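Local structure of SIRV1 hypothetical protein ORF119 (Sulfolobus islandicus rudivirus 1 variant xx, 2X3G) at residues A[17-22]-A[67-72]. The protein is of unknown function, a small viral protein with a four-stranded antiparallel sheet flanked by helices, possibly acting at the host membrane. Residues are numbered along the deposited sequence; the frame is centred on the assembly and turned at random.
Sequences YFITIT and ILVFTN
Tyr17 and Val69 face each other as an antiparallel hydrogen-bonded pair: Tyr17 N gives its hydrogen to Val69 O at 2.8 Å, and Val69 N returns the bond to Tyr17 O. Ile19 and Ile67 repeat the exchange two residues on, where Ile19 N reaches Ile67 O almost straight (177° at the hydrogen) and Ile67 N meets Ile19 O on a more bent path (148°). Between them lies the non-hydrogen-bonded pair Phe18 and Leu68, where Leu68 CA sends a CA-H contact of 3.2 Å to Tyr17 O. The pairing illustrates how successive antiparallel pairs serve opposite faces of a sheet, here the central strands of a ferredoxin-like sheet in the order 49-55, 64-71, 15-22, 89-94. On the face carrying Phe18 and Leu68, Leu68 CD2 packs against Phe18 CB at 3.8 Å. On the face of Ile19, Ile67 and Val69, joined by Tyr17, Ile19 CD1 lies 4.0 Å from Val69 CG2, while Ile21 CD1 reaches diagonally to Ile67 CD1 at 3.9 Å. With OG1 anti to the backbone N (chi1 -174°), Thr71 CG2 sits between the backbone N and the carbonyl carbon, and from there it meets the Tyr17 ring edge in plane, 3.7 Å from CE2. Helix 30-44 covers Ile19 and Val69 through Phe37; helix 99-109, an addition after the last core strand, lies over Phe18 and Leu68 through Met109. Farther out, Tyr17 OH is hydrogen-bonded to Leu75 N, and Asp45 OD2 holds Thr71 OG1.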
# COMPACT_ATOMS: atom_id res chain seq x y z
N TYR A 17 -11.92 -1.43 -18.59
CA TYR A 17 -12.58 -2.41 -17.74
C TYR A 17 -11.95 -2.38 -16.36
O TYR A 17 -10.72 -2.47 -16.24
CB TYR A 17 -12.43 -3.80 -18.31
CG TYR A 17 -13.12 -4.04 -19.62
CD1 TYR A 17 -14.48 -4.28 -19.65
CD2 TYR A 17 -12.42 -4.00 -20.82
CE1 TYR A 17 -15.14 -4.51 -20.84
CE2 TYR A 17 -13.07 -4.24 -22.04
CZ TYR A 17 -14.44 -4.49 -22.02
OH TYR A 17 -15.13 -4.72 -23.18
N PHE A 18 -12.79 -2.25 -15.33
CA PHE A 18 -12.40 -2.30 -13.93
C PHE A 18 -12.86 -3.64 -13.40
O PHE A 18 -14.06 -3.88 -13.29
CB PHE A 18 -13.00 -1.11 -13.16
CG PHE A 18 -12.80 -1.17 -11.68
CD1 PHE A 18 -11.57 -1.50 -11.15
CD2 PHE A 18 -13.84 -0.87 -10.81
CE1 PHE A 18 -11.38 -1.59 -9.79
CE2 PHE A 18 -13.66 -0.93 -9.45
CZ PHE A 18 -12.43 -1.29 -8.93
N ILE A 19 -11.89 -4.52 -13.13
CA ILE A 19 -12.13 -5.86 -12.66
C ILE A 19 -11.66 -6.02 -11.21
O ILE A 19 -10.52 -5.69 -10.88
CB ILE A 19 -11.35 -6.85 -13.54
CG1 ILE A 19 -11.54 -6.53 -15.03
CG2 ILE A 19 -11.71 -8.31 -13.16
CD1 ILE A 19 -10.62 -7.36 -15.94
N THR A 20 -12.55 -6.50 -10.36
CA THR A 20 -12.21 -6.82 -9.00
C THR A 20 -12.33 -8.32 -8.81
O THR A 20 -13.35 -8.92 -9.16
CB THR A 20 -13.11 -6.08 -8.03
OG1 THR A 20 -13.08 -4.70 -8.35
CG2 THR A 20 -12.62 -6.26 -6.59
N ILE A 21 -11.30 -8.91 -8.23
CA ILE A 21 -11.24 -10.36 -8.03
C ILE A 21 -10.97 -10.60 -6.55
O ILE A 21 -10.05 -10.00 -5.99
CB ILE A 21 -10.13 -11.01 -8.91
CG1 ILE A 21 -10.30 -10.59 -10.37
CG2 ILE A 21 -10.10 -12.55 -8.76
CD1 ILE A 21 -9.38 -9.45 -10.77
N THR A 22 -11.81 -11.42 -5.92
CA THR A 22 -11.59 -11.85 -4.56
C THR A 22 -11.58 -13.37 -4.48
O THR A 22 -12.34 -14.05 -5.18
CB THR A 22 -12.67 -11.28 -3.63
OG1 THR A 22 -12.70 -9.85 -3.78
CG2 THR A 22 -12.39 -11.64 -2.19
N ILE A 67 -7.96 -4.59 -11.12
CA ILE A 67 -7.30 -4.52 -12.39
C ILE A 67 -8.04 -3.54 -13.29
O ILE A 67 -9.25 -3.63 -13.42
CB ILE A 67 -7.25 -5.91 -13.06
CG1 ILE A 67 -6.54 -6.93 -12.17
CG2 ILE A 67 -6.52 -5.86 -14.39
CD1 ILE A 67 -6.31 -8.26 -12.86
N LEU A 68 -7.30 -2.59 -13.89
CA LEU A 68 -7.82 -1.83 -15.04
C LEU A 68 -7.20 -2.35 -16.32
O LEU A 68 -5.99 -2.51 -16.43
CB LEU A 68 -7.48 -0.35 -14.95
CG LEU A 68 -8.28 0.48 -13.98
CD1 LEU A 68 -7.70 1.89 -14.02
CD2 LEU A 68 -9.75 0.48 -14.34
N VAL A 69 -8.07 -2.64 -17.27
CA VAL A 69 -7.65 -3.08 -18.61
C VAL A 69 -8.11 -1.99 -19.58
O VAL A 69 -9.29 -1.67 -19.65
CB VAL A 69 -8.26 -4.45 -18.96
CG1 VAL A 69 -7.98 -4.81 -20.44
CG2 VAL A 69 -7.72 -5.56 -18.03
N PHE A 70 -7.16 -1.40 -20.28
CA PHE A 70 -7.43 -0.47 -21.37
C PHE A 70 -7.21 -1.17 -22.70
O PHE A 70 -6.12 -1.65 -22.96
CB PHE A 70 -6.46 0.68 -21.26
CG PHE A 70 -6.48 1.34 -19.93
CD1 PHE A 70 -5.55 0.98 -18.95
CD2 PHE A 70 -7.42 2.32 -19.64
CE1 PHE A 70 -5.55 1.61 -17.72
CE2 PHE A 70 -7.41 2.95 -18.43
CZ PHE A 70 -6.48 2.59 -17.45
N THR A 71 -8.23 -1.18 -23.54
CA THR A 71 -8.22 -1.96 -24.77
C THR A 71 -9.22 -1.38 -25.78
O THR A 71 -10.20 -0.73 -25.41
CB THR A 71 -8.56 -3.45 -24.48
OG1 THR A 71 -8.42 -4.24 -25.66
CG2 THR A 71 -9.97 -3.63 -23.93
N ASN A 72 -8.96 -1.65 -27.05
CA ASN A 72 -9.80 -1.16 -28.13
C ASN A 72 -10.68 -2.27 -28.67
O ASN A 72 -11.44 -2.07 -29.61
CB ASN A 72 -8.91 -0.54 -29.21
CG ASN A 72 -8.28 0.74 -28.75
OD1 ASN A 72 -8.96 1.57 -28.14
ND2 ASN A 72 -7.01 0.92 -29.03